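Local coordinates for protein Pre-mRNA splicing factor PRP8 (Cyanidioschyzon merolae, PDB 6NQI) that probably binds spliceosomal snRNAs and intron RNA as a core pre-mRNA splicing factor, of which this chain is the RNase H-like domain, at residues L6-D16 and I28-F39; A113-L122 and F159-D167. All coordinates share one frame; numbering follows the deposited sequence.

Contact 1: residues L6-D16 and I28-F39; sequences LWRQRLWIVDD and IWIWETSTGRLF. With BME (beta-mercaptoethanol), chain C.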
loop_
_atom_site.group_PDB
_atom_site.type_symbol
_atom_site.label_atom_id
_atom_site.label_comp_id
_atom_site.label_asym_id
_atom_site.label_seq_id
_atom_site.Cartn_x
_atom_site.Cartn_y
_atom_site.Cartn_z
ATOM N N LEU A 6 -3.814 -14.088 -1.872
ATOM C CA LEU A 6 -3.302 -12.913 -2.562
ATOM C C LEU A 6 -2.035 -13.206 -3.360
ATOM O O LEU A 6 -1.673 -12.407 -4.229
ATOM C CB LEU A 6 -3.031 -11.807 -1.546
ATOM C CG LEU A 6 -4.088 -11.671 -0.454
ATOM C CD1 LEU A 6 -3.482 -10.927 0.732
ATOM C CD2 LEU A 6 -5.342 -10.982 -0.999
ATOM N N TRP A 7 -1.359 -14.331 -3.103
ATOM C CA TRP A 7 -0.218 -14.712 -3.931
ATOM C C TRP A 7 -0.627 -15.325 -5.274
ATOM O O TRP A 7 0.252 -15.554 -6.116
ATOM C CB TRP A 7 0.673 -15.717 -3.184
ATOM C CG TRP A 7 0.155 -17.153 -3.262
ATOM C CD1 TRP A 7 -0.791 -17.745 -2.481
ATOM C CD2 TRP A 7 0.585 -18.171 -4.198
ATOM N NE1 TRP A 7 -0.989 -19.041 -2.881
ATOM C CE2 TRP A 7 -0.156 -19.326 -3.931
ATOM C CE3 TRP A 7 1.526 -18.207 -5.243
ATOM C CZ2 TRP A 7 0.021 -20.507 -4.659
ATOM C CZ3 TRP A 7 1.679 -19.391 -5.971
ATOM C CH2 TRP A 7 0.927 -20.514 -5.676
ATOM N N ARG A 8 -1.923 -15.588 -5.497
ATOM C CA ARG A 8 -2.367 -16.218 -6.743
ATOM C C ARG A 8 -2.014 -15.398 -7.975
ATOM O O ARG A 8 -1.306 -15.867 -8.875
ATOM C CB ARG A 8 -3.882 -16.430 -6.725
ATOM C CG ARG A 8 -4.405 -17.774 -6.283
ATOM C CD ARG A 8 -3.708 -18.355 -5.085
ATOM N NE ARG A 8 -4.293 -19.652 -4.762
ATOM C CZ ARG A 8 -3.963 -20.786 -5.364
ATOM N NH1 ARG A 8 -3.056 -20.785 -6.332
ATOM N NH2 ARG A 8 -4.548 -21.921 -5.002
ATOM N N GLN A 9 -2.567 -14.203 -8.064
ATOM C CA GLN A 9 -2.435 -13.336 -9.218
ATOM C C GLN A 9 -1.809 -12.004 -8.825
ATOM O O GLN A 9 -1.524 -11.738 -7.660
ATOM C CB GLN A 9 -3.800 -13.127 -9.862
ATOM C CG GLN A 9 -4.878 -12.808 -8.847
ATOM C CD GLN A 9 -6.218 -13.386 -9.249
ATOM O OE1 GLN A 9 -6.364 -13.921 -10.349
ATOM N NE2 GLN A 9 -7.204 -13.291 -8.358
ATOM N N ARG A 10 -1.600 -11.164 -9.833
ATOM C CA ARG A 10 -1.136 -9.794 -9.648
ATOM C C ARG A 10 -2.359 -8.948 -9.285
ATOM O O ARG A 10 -3.149 -8.587 -10.157
ATOM C CB ARG A 10 -0.445 -9.281 -10.915
ATOM C CG ARG A 10 0.335 -7.935 -10.770
ATOM C CD ARG A 10 0.905 -7.408 -12.109
ATOM N NE ARG A 10 2.128 -8.087 -12.522
ATOM C CZ ARG A 10 3.372 -7.630 -12.329
ATOM N NH1 ARG A 10 3.568 -6.455 -11.733
ATOM N NH2 ARG A 10 4.428 -8.360 -12.733
ATOM N N LEU A 11 -2.555 -8.698 -7.985
ATOM C CA LEU A 11 -3.590 -7.829 -7.424
ATOM C C LEU A 11 -3.003 -6.489 -6.943
ATOM O O LEU A 11 -1.807 -6.376 -6.652
ATOM C CB LEU A 11 -4.297 -8.505 -6.243
ATOM C CG LEU A 11 -5.247 -9.681 -6.411
ATOM C CD1 LEU A 11 -5.945 -10.064 -5.096
ATOM C CD2 LEU A 11 -6.279 -9.250 -7.431
ATOM N N TRP A 12 -3.854 -5.456 -6.868
ATOM C CA TRP A 12 -3.482 -4.161 -6.283
ATOM C C TRP A 12 -4.376 -3.891 -5.084
ATOM O O TRP A 12 -5.581 -3.674 -5.246
ATOM C CB TRP A 12 -3.597 -3.010 -7.287
ATOM C CG TRP A 12 -2.426 -2.897 -8.218
ATOM C CD1 TRP A 12 -1.378 -3.746 -8.296
ATOM C CD2 TRP A 12 -2.188 -1.879 -9.199
ATOM N NE1 TRP A 12 -0.488 -3.328 -9.251
ATOM C CE2 TRP A 12 -0.965 -2.189 -9.830
ATOM C CE3 TRP A 12 -2.878 -0.716 -9.587
ATOM C CZ2 TRP A 12 -0.417 -1.404 -10.833
ATOM C CZ3 TRP A 12 -2.328 0.084 -10.597
ATOM C CH2 TRP A 12 -1.113 -0.273 -11.210
ATOM N N ILE A 13 -3.791 -3.890 -3.891
ATOM C CA ILE A 13 -4.500 -3.498 -2.682
ATOM C C ILE A 13 -4.304 -1.986 -2.481
ATOM O O ILE A 13 -3.170 -1.506 -2.318
ATOM C CB ILE A 13 -3.996 -4.284 -1.463
ATOM C CG1 ILE A 13 -3.779 -5.779 -1.758
ATOM C CG2 ILE A 13 -5.020 -4.178 -0.360
ATOM C CD1 ILE A 13 -5.035 -6.628 -2.016
ATOM N N VAL A 14 -5.395 -1.226 -2.516
ATOM C CA VAL A 14 -5.319 0.222 -2.416
ATOM C C VAL A 14 -5.927 0.665 -1.095
ATOM O O VAL A 14 -7.065 0.293 -0.769
ATOM C CB VAL A 14 -6.009 0.901 -3.603
ATOM C CG1 VAL A 14 -5.587 2.405 -3.641
ATOM C CG2 VAL A 14 -5.716 0.125 -4.907
ATOM N N ASP A 15 -5.150 1.420 -0.318
ATOM C CA ASP A 15 -5.547 1.883 1.011
ATOM C C ASP A 15 -5.273 3.381 1.080
ATOM O O ASP A 15 -4.114 3.810 1.015
ATOM C CB ASP A 15 -4.788 1.111 2.100
ATOM C CG ASP A 15 -5.355 1.321 3.501
ATOM O OD1 ASP A 15 -6.084 2.302 3.741
ATOM O OD2 ASP A 15 -5.082 0.478 4.389
ATOM N N ASP A 16 -6.331 4.178 1.197
ATOM C CA ASP A 16 -6.173 5.622 1.274
ATOM C C ASP A 16 -6.591 6.179 2.626
ATOM O O ASP A 16 -6.650 7.393 2.791
ATOM C CB ASP A 16 -6.938 6.302 0.127
ATOM C CG ASP A 16 -8.446 6.223 0.287
ATOM O OD1 ASP A 16 -8.934 5.397 1.095
ATOM O OD2 ASP A 16 -9.145 6.976 -0.435
ATOM N N ILE A 28 -1.237 7.598 0.314
ATOM C CA ILE A 28 -2.057 6.540 -0.274
ATOM C C ILE A 28 -1.145 5.367 -0.638
ATOM O O ILE A 28 -0.117 5.552 -1.305
ATOM C CB ILE A 28 -2.825 7.034 -1.514
ATOM C CG1 ILE A 28 -3.823 8.116 -1.118
ATOM C CG2 ILE A 28 -3.510 5.811 -2.254
ATOM C CD1 ILE A 28 -4.561 8.711 -2.278
ATOM N N TRP A 29 -1.497 4.169 -0.170
ATOM C CA TRP A 29 -0.688 2.976 -0.406
ATOM C C TRP A 29 -1.286 2.086 -1.485
ATOM O O TRP A 29 -2.499 1.864 -1.506
ATOM C CB TRP A 29 -0.572 2.153 0.871
ATOM C CG TRP A 29 -0.362 2.956 2.084
ATOM C CD1 TRP A 29 -1.319 3.513 2.875
ATOM C CD2 TRP A 29 0.890 3.248 2.697
ATOM N NE1 TRP A 29 -0.735 4.162 3.932
ATOM C CE2 TRP A 29 0.623 4.006 3.845
ATOM C CE3 TRP A 29 2.217 2.933 2.386
ATOM C CZ2 TRP A 29 1.631 4.468 4.677
ATOM C CZ3 TRP A 29 3.218 3.396 3.211
ATOM C CH2 TRP A 29 2.920 4.150 4.344
ATOM N N ILE A 30 -0.422 1.513 -2.326
ATOM C CA ILE A 30 -0.813 0.431 -3.242
ATOM C C ILE A 30 0.179 -0.721 -3.100
ATOM O O ILE A 30 1.341 -0.600 -3.511
ATOM C CB ILE A 30 -0.873 0.886 -4.706
ATOM C CG1 ILE A 30 -1.896 2.006 -4.890
ATOM C CG2 ILE A 30 -1.167 -0.342 -5.631
ATOM C CD1 ILE A 30 -1.950 2.482 -6.294
ATOM N N TRP A 31 -0.293 -1.854 -2.582
ATOM C CA TRP A 31 0.498 -3.074 -2.443
ATOM C C TRP A 31 0.195 -3.980 -3.631
ATOM O O TRP A 31 -0.968 -4.312 -3.884
ATOM C CB TRP A 31 0.188 -3.768 -1.113
ATOM C CG TRP A 31 0.747 -5.164 -0.961
ATOM C CD1 TRP A 31 1.905 -5.652 -1.491
ATOM C CD2 TRP A 31 0.163 -6.249 -0.215
ATOM N NE1 TRP A 31 2.073 -6.982 -1.139
ATOM C CE2 TRP A 31 1.018 -7.366 -0.353
ATOM C CE3 TRP A 31 -0.997 -6.384 0.555
ATOM C CZ2 TRP A 31 0.749 -8.591 0.251
ATOM C CZ3 TRP A 31 -1.260 -7.612 1.155
ATOM C CH2 TRP A 31 -0.391 -8.690 0.998
ATOM N N GLU A 32 1.226 -4.331 -4.386
ATOM C CA GLU A 32 1.113 -5.298 -5.467
ATOM C C GLU A 32 1.443 -6.682 -4.908
ATOM O O GLU A 32 2.618 -6.999 -4.678
ATOM C CB GLU A 32 2.062 -4.912 -6.591
ATOM C CG GLU A 32 1.883 -5.743 -7.815
ATOM C CD GLU A 32 2.557 -5.141 -9.013
ATOM O OE1 GLU A 32 3.790 -5.302 -9.160
ATOM O OE2 GLU A 32 1.857 -4.464 -9.785
ATOM N N THR A 33 0.410 -7.517 -4.740
ATOM C CA THR A 33 0.540 -8.750 -3.955
ATOM C C THR A 33 1.521 -9.736 -4.576
ATOM O O THR A 33 2.332 -10.337 -3.865
ATOM C CB THR A 33 -0.818 -9.427 -3.771
ATOM O OG1 THR A 33 -1.377 -9.742 -5.059
ATOM C CG2 THR A 33 -1.783 -8.543 -2.972
ATOM N N SER A 34 1.431 -9.964 -5.891
ATOM C CA SER A 34 2.240 -11.009 -6.512
ATOM C C SER A 34 3.731 -10.712 -6.412
ATOM O O SER A 34 4.549 -11.635 -6.290
ATOM C CB SER A 34 1.853 -11.179 -7.977
ATOM O OG SER A 34 2.286 -10.077 -8.748
ATOM N N THR A 35 4.111 -9.441 -6.501
ATOM C CA THR A 35 5.519 -9.068 -6.564
ATOM C C THR A 35 6.063 -8.431 -5.296
ATOM O O THR A 35 7.276 -8.441 -5.087
ATOM C CB THR A 35 5.753 -8.085 -7.713
ATOM O OG1 THR A 35 4.874 -6.961 -7.550
ATOM C CG2 THR A 35 5.471 -8.737 -9.015
ATOM N N GLY A 36 5.212 -7.803 -4.502
ATOM C CA GLY A 36 5.630 -7.092 -3.325
ATOM C C GLY A 36 5.853 -5.629 -3.582
ATOM O O GLY A 36 6.235 -4.906 -2.663
ATOM N N ARG A 37 5.572 -5.158 -4.783
ATOM C CA ARG A 37 5.940 -3.802 -5.136
ATOM C C ARG A 37 4.986 -2.870 -4.417
ATOM O O ARG A 37 3.790 -3.132 -4.363
ATOM C CB ARG A 37 5.879 -3.653 -6.650
ATOM C CG ARG A 37 6.661 -2.522 -7.211
ATOM C CD ARG A 37 6.797 -2.630 -8.722
ATOM N NE ARG A 37 5.511 -2.861 -9.374
ATOM C CZ ARG A 37 5.221 -2.485 -10.620
ATOM N NH1 ARG A 37 6.114 -1.822 -11.357
ATOM N NH2 ARG A 37 4.024 -2.749 -11.123
ATOM N N LEU A 38 5.510 -1.827 -3.781
ATOM C CA LEU A 38 4.701 -0.909 -2.982
ATOM C C LEU A 38 4.769 0.503 -3.556
ATOM O O LEU A 38 5.862 1.061 -3.692
ATOM C CB LEU A 38 5.156 -0.929 -1.521
ATOM C CG LEU A 38 4.294 -0.050 -0.619
ATOM C CD1 LEU A 38 2.908 -0.630 -0.507
ATOM C CD2 LEU A 38 4.910 0.140 0.771
ATOM N N PHE A 39 3.601 1.075 -3.896
ATOM C CA PHE A 39 3.473 2.453 -4.376
ATOM C C PHE A 39 3.048 3.346 -3.219
ATOM O O PHE A 39 1.883 3.306 -2.794
ATOM C CB PHE A 39 2.433 2.555 -5.491
ATOM C CG PHE A 39 2.673 1.647 -6.634
ATOM C CD1 PHE A 39 3.516 2.015 -7.655
ATOM C CD2 PHE A 39 2.070 0.405 -6.679
ATOM C CE1 PHE A 39 3.717 1.168 -8.733
ATOM C CE2 PHE A 39 2.273 -0.450 -7.739
ATOM C CZ PHE A 39 3.099 -0.068 -8.766
HETATM C C1 BME C . -8.401 3.210 -1.435
HETATM C C2 BME C . -9.580 3.598 -2.305
HETATM O O1 BME C . -8.960 2.954 -0.172
HETATM S S2 BME C . -9.130 4.342 -3.893
#

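Contact 2: residues A113-L122 and F159-D167; sequences AMPLQALMAL and FLLLLHALD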
loop_
_atom_site.group_PDB
_atom_site.type_symbol
_atom_site.label_atom_id
_atom_site.label_comp_id
_atom_site.label_asym_id
_atom_site.label_seq_id
_atom_site.Cartn_x
_atom_site.Cartn_y
_atom_site.Cartn_z
ATOM N N ALA A 113 -10.083 -5.267 6.093
ATOM C CA ALA A 113 -9.516 -6.266 6.988
ATOM C C ALA A 113 -7.993 -6.229 7.014
ATOM O O ALA A 113 -7.387 -6.765 7.950
ATOM C CB ALA A 113 -9.988 -7.660 6.570
ATOM N N MET A 114 -7.358 -5.582 6.031
ATOM C CA MET A 114 -5.901 -5.543 5.957
ATOM C C MET A 114 -5.354 -4.168 6.316
ATOM O O MET A 114 -5.561 -3.204 5.563
ATOM C CB MET A 114 -5.398 -5.983 4.577
ATOM C CG MET A 114 -5.832 -7.421 4.220
ATOM S SD MET A 114 -5.492 -8.019 2.538
ATOM C CE MET A 114 -6.824 -7.317 1.573
ATOM N N PRO A 115 -4.682 -4.021 7.470
ATOM C CA PRO A 115 -4.190 -2.699 7.914
ATOM C C PRO A 115 -2.893 -2.310 7.223
ATOM O O PRO A 115 -1.821 -2.201 7.822
ATOM C CB PRO A 115 -4.003 -2.914 9.415
ATOM C CG PRO A 115 -3.563 -4.339 9.494
ATOM C CD PRO A 115 -4.409 -5.069 8.469
ATOM N N LEU A 116 -3.014 -2.085 5.913
ATOM C CA LEU A 116 -1.885 -1.641 5.104
ATOM C C LEU A 116 -1.435 -0.236 5.510
ATOM O O LEU A 116 -0.237 0.079 5.452
ATOM C CB LEU A 116 -2.283 -1.699 3.629
ATOM C CG LEU A 116 -1.289 -1.263 2.573
ATOM C CD1 LEU A 116 -0.090 -2.168 2.596
ATOM C CD2 LEU A 116 -1.951 -1.313 1.223
ATOM N N GLN A 117 -2.378 0.614 5.936
ATOM C CA GLN A 117 -2.028 1.962 6.373
ATOM C C GLN A 117 -1.054 1.940 7.549
ATOM O O GLN A 117 -0.373 2.941 7.799
ATOM C CB GLN A 117 -3.270 2.742 6.812
ATOM C CG GLN A 117 -4.142 1.971 7.777
ATOM C CD GLN A 117 -5.297 2.794 8.336
ATOM O OE1 GLN A 117 -5.360 4.012 8.153
ATOM N NE2 GLN A 117 -6.198 2.131 9.053
ATOM N N ALA A 118 -0.992 0.828 8.296
ATOM C CA ALA A 118 -0.060 0.732 9.413
ATOM C C ALA A 118 1.388 0.924 8.972
ATOM O O ALA A 118 2.247 1.208 9.816
ATOM C CB ALA A 118 -0.243 -0.606 10.138
ATOM N N LEU A 119 1.677 0.831 7.670
ATOM C CA LEU A 119 3.041 1.115 7.237
ATOM C C LEU A 119 3.468 2.544 7.579
ATOM O O LEU A 119 4.673 2.838 7.603
ATOM C CB LEU A 119 3.184 0.878 5.737
ATOM C CG LEU A 119 3.141 -0.592 5.404
ATOM C CD1 LEU A 119 3.251 -0.809 3.886
ATOM C CD2 LEU A 119 4.242 -1.298 6.186
ATOM N N MET A 120 2.507 3.421 7.884
ATOM C CA MET A 120 2.820 4.773 8.324
ATOM C C MET A 120 3.753 4.777 9.521
ATOM O O MET A 120 4.373 5.804 9.807
ATOM C CB MET A 120 1.526 5.508 8.693
ATOM C CG MET A 120 1.631 7.025 8.689
ATOM S SD MET A 120 2.041 7.579 7.040
ATOM C CE MET A 120 3.746 8.083 7.264
ATOM N N ALA A 121 3.888 3.639 10.195
ATOM C CA ALA A 121 4.742 3.488 11.358
ATOM C C ALA A 121 6.206 3.197 11.022
ATOM O O ALA A 121 7.053 3.315 11.914
ATOM C CB ALA A 121 4.178 2.365 12.230
ATOM N N LEU A 122 6.543 2.875 9.771
ATOM C CA LEU A 122 7.946 2.615 9.460
ATOM C C LEU A 122 8.692 3.948 9.398
ATOM O O LEU A 122 8.221 4.881 8.740
ATOM C CB LEU A 122 8.056 1.848 8.138
ATOM C CG LEU A 122 7.476 0.404 8.136
ATOM C CD1 LEU A 122 7.740 -0.384 6.847
ATOM C CD2 LEU A 122 7.935 -0.434 9.343
ATOM N N PHE A 159 4.525 -10.465 4.927
ATOM C CA PHE A 159 4.142 -9.066 4.805
ATOM C C PHE A 159 2.844 -8.804 5.558
ATOM O O PHE A 159 2.740 -7.829 6.306
ATOM C CB PHE A 159 4.020 -8.734 3.320
ATOM C CG PHE A 159 3.768 -7.305 3.012
ATOM C CD1 PHE A 159 4.833 -6.434 2.828
ATOM C CD2 PHE A 159 2.482 -6.832 2.843
ATOM C CE1 PHE A 159 4.619 -5.119 2.513
ATOM C CE2 PHE A 159 2.263 -5.502 2.526
ATOM C CZ PHE A 159 3.334 -4.653 2.363
ATOM N N LEU A 160 1.857 -9.689 5.413
ATOM C CA LEU A 160 0.572 -9.470 6.077
ATOM C C LEU A 160 0.718 -9.527 7.601
ATOM O O LEU A 160 0.125 -8.708 8.325
ATOM C CB LEU A 160 -0.442 -10.499 5.573
ATOM C CG LEU A 160 -1.948 -10.254 5.752
ATOM C CD1 LEU A 160 -2.386 -8.892 5.238
ATOM C CD2 LEU A 160 -2.732 -11.323 5.036
ATOM N N LEU A 161 1.506 -10.486 8.101
ATOM C CA LEU A 161 1.756 -10.593 9.538
ATOM C C LEU A 161 2.441 -9.342 10.064
ATOM O O LEU A 161 2.126 -8.861 11.160
ATOM C CB LEU A 161 2.609 -11.827 9.838
ATOM C CG LEU A 161 3.011 -12.030 11.302
ATOM C CD1 LEU A 161 1.783 -12.131 12.199
ATOM C CD2 LEU A 161 3.894 -13.253 11.462
ATOM N N LEU A 162 3.375 -8.799 9.280
ATOM C CA LEU A 162 4.042 -7.553 9.642
ATOM C C LEU A 162 3.043 -6.413 9.712
ATOM O O LEU A 162 3.098 -5.593 10.637
ATOM C CB LEU A 162 5.139 -7.229 8.634
ATOM C CG LEU A 162 6.418 -8.029 8.866
ATOM C CD1 LEU A 162 7.365 -7.876 7.699
ATOM C CD2 LEU A 162 7.105 -7.648 10.154
ATOM N N LEU A 163 2.126 -6.347 8.738
ATOM C CA LEU A 163 1.122 -5.284 8.717
ATOM C C LEU A 163 0.297 -5.305 10.000
ATOM O O LEU A 163 0.118 -4.269 10.667
ATOM C CB LEU A 163 0.204 -5.458 7.509
ATOM C CG LEU A 163 0.682 -5.104 6.099
ATOM C CD1 LEU A 163 -0.477 -5.169 5.109
ATOM C CD2 LEU A 163 1.331 -3.768 6.028
ATOM N N HIS A 164 -0.160 -6.498 10.402
ATOM C CA HIS A 164 -0.997 -6.570 11.600
ATOM C C HIS A 164 -0.201 -6.300 12.872
ATOM O O HIS A 164 -0.727 -5.704 13.823
ATOM C CB HIS A 164 -1.698 -7.915 11.680
ATOM C CG HIS A 164 -2.883 -8.013 10.781
ATOM N ND1 HIS A 164 -4.164 -7.745 11.214
ATOM C CD2 HIS A 164 -2.985 -8.326 9.470
ATOM C CE1 HIS A 164 -5.008 -7.908 10.212
ATOM N NE2 HIS A 164 -4.318 -8.259 9.142
ATOM N N ALA A 165 1.060 -6.736 12.919
ATOM C CA ALA A 165 1.884 -6.441 14.086
ATOM C C ALA A 165 2.135 -4.940 14.215
ATOM O O ALA A 165 2.096 -4.384 15.323
ATOM C CB ALA A 165 3.201 -7.214 14.002
ATOM N N LEU A 166 2.339 -4.259 13.080
ATOM C CA LEU A 166 2.530 -2.811 13.102
ATOM C C LEU A 166 1.261 -2.096 13.543
ATOM O O LEU A 166 1.335 -1.047 14.196
ATOM C CB LEU A 166 2.967 -2.330 11.711
ATOM C CG LEU A 166 4.407 -2.672 11.337
ATOM C CD1 LEU A 166 4.733 -2.271 9.921
ATOM C CD2 LEU A 166 5.314 -1.937 12.294
ATOM N N ASP A 167 0.096 -2.669 13.215
ATOM C CA ASP A 167 -1.178 -2.085 13.612
ATOM C C ASP A 167 -1.525 -2.339 15.082
ATOM O O ASP A 167 -2.309 -1.573 15.650
ATOM C CB ASP A 167 -2.300 -2.591 12.705
ATOM C CG ASP A 167 -3.585 -1.797 12.863
ATOM O OD1 ASP A 167 -3.517 -0.620 13.292
ATOM O OD2 ASP A 167 -4.664 -2.352 12.575
#

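Contact 1: residues L6-D16 and I28-F39
W12 and E32 face each other as a non-hydrogen-bonded pair of an antiparallel hairpin, their side chains running alongside. E32 CG is anti to the backbone N (chi1 -172°) and the chain is extended, carrying the carboxylate out to W12 NE1 and R10. W12 NE1 gives E32 OE2 a nearly straight bond of 2.7 Å (176°) in the indole plane. R10 NH1 makes a salt bridge to E32 OE1 at 2.8 Å, the two planes almost perpendicular. R37 holds E32 side-on through NE and NH2, and R37 NH2 also hydrogen-bonds Q73 OE1. T35 OG1 bonds E32 OE1. This probably keeps E32 ionised.

Backbone bonds pair I13 with W31 and D15 with W29. T33 OG1 donates to L6 O at 2.8 Å. G36 and R37 opposite E32 form a G1 bulge. Beta-mercaptoethanol, probably from the crystallisation liquor, donates from O1 to D16 OD1 at 2.8 Å.

I30 CG2 makes a CH-pi contact over the W12 five-membered ring, and the F39 edge meets the W12 six-membered ring. On the other face, I13 CG1 lies 3.7 Å from W31 CE3.

Strand 81-84 flanks strand 11-21. W12, I30 and F39 pack on helix 54-71, L6 and W31 on helix 152-168.

Contact 2: residues A113-L122 and F159-D167
L163 points from helix 152-168 straight at the 113-122 segment, and its CB and both methyls meet that segment. CB lies 3.8 Å from P115 O. CG stands beside the backbone N, anti to the carbonyl carbon (chi1 -75°). The branch at CG sends one methyl to L116 and the other to L119. L163 CD1 is 3.8 Å from L116 CA and close to L116 CD1. L163 CD2 lies 3.7 Å from L119 CG. The L116 and L163 side chains run alongside in the same direction, while L119 crosses L163 at a slant.

The chain makes an inverse gamma turn at P115, and a 3-10 segment, 116-121, follows it. Turn and 3-10 segment together tie the loop after strand 107-108 to helix 152-168 in the RNase H-like domain. L122 then takes the N-cap position of helix 123-130.

Near the turn, P115 CD rests over one face of the H164 imidazole, 3.5 Å from the ring centroid, as a CH-pi contact. A113 O comes to the edge of the same ring. P115 CB approaches D167 OD2 at 3.3 Å. A118 CB lies against the helix near its end, 3.8 Å from D167 CB, and also close to L163 O.

L166 serves the far end. Its CD1 methyl touches L119 CD2. L166 CD1 also lies 3.7 Å from L122 CD2. F159 offers its ring edge to L116 CD1.

Overall arrangement
Both segments of contact 1 precede those of contact 2 along the chain, and the two centres lie about 13 Å apart. Contact 1 spans the hairpin of strands 11-21 and 24-32 and the start of strand 37-43, in the middle of the mixed sheet. Contact 2 joins the loop after strand 107-108 to helix 152-168. The two meet directly. The W31 ring packs on F159, and W29 touches Q117 and M120. A weak bond from Q117 N reaches D15 OD2, which also makes a salt bridge with R17. Contact 2 thus lies against one face of the sheet, whereas helix 54-71 covers the opposite face. Both contacts help build one RNase H-like domain of PRP8.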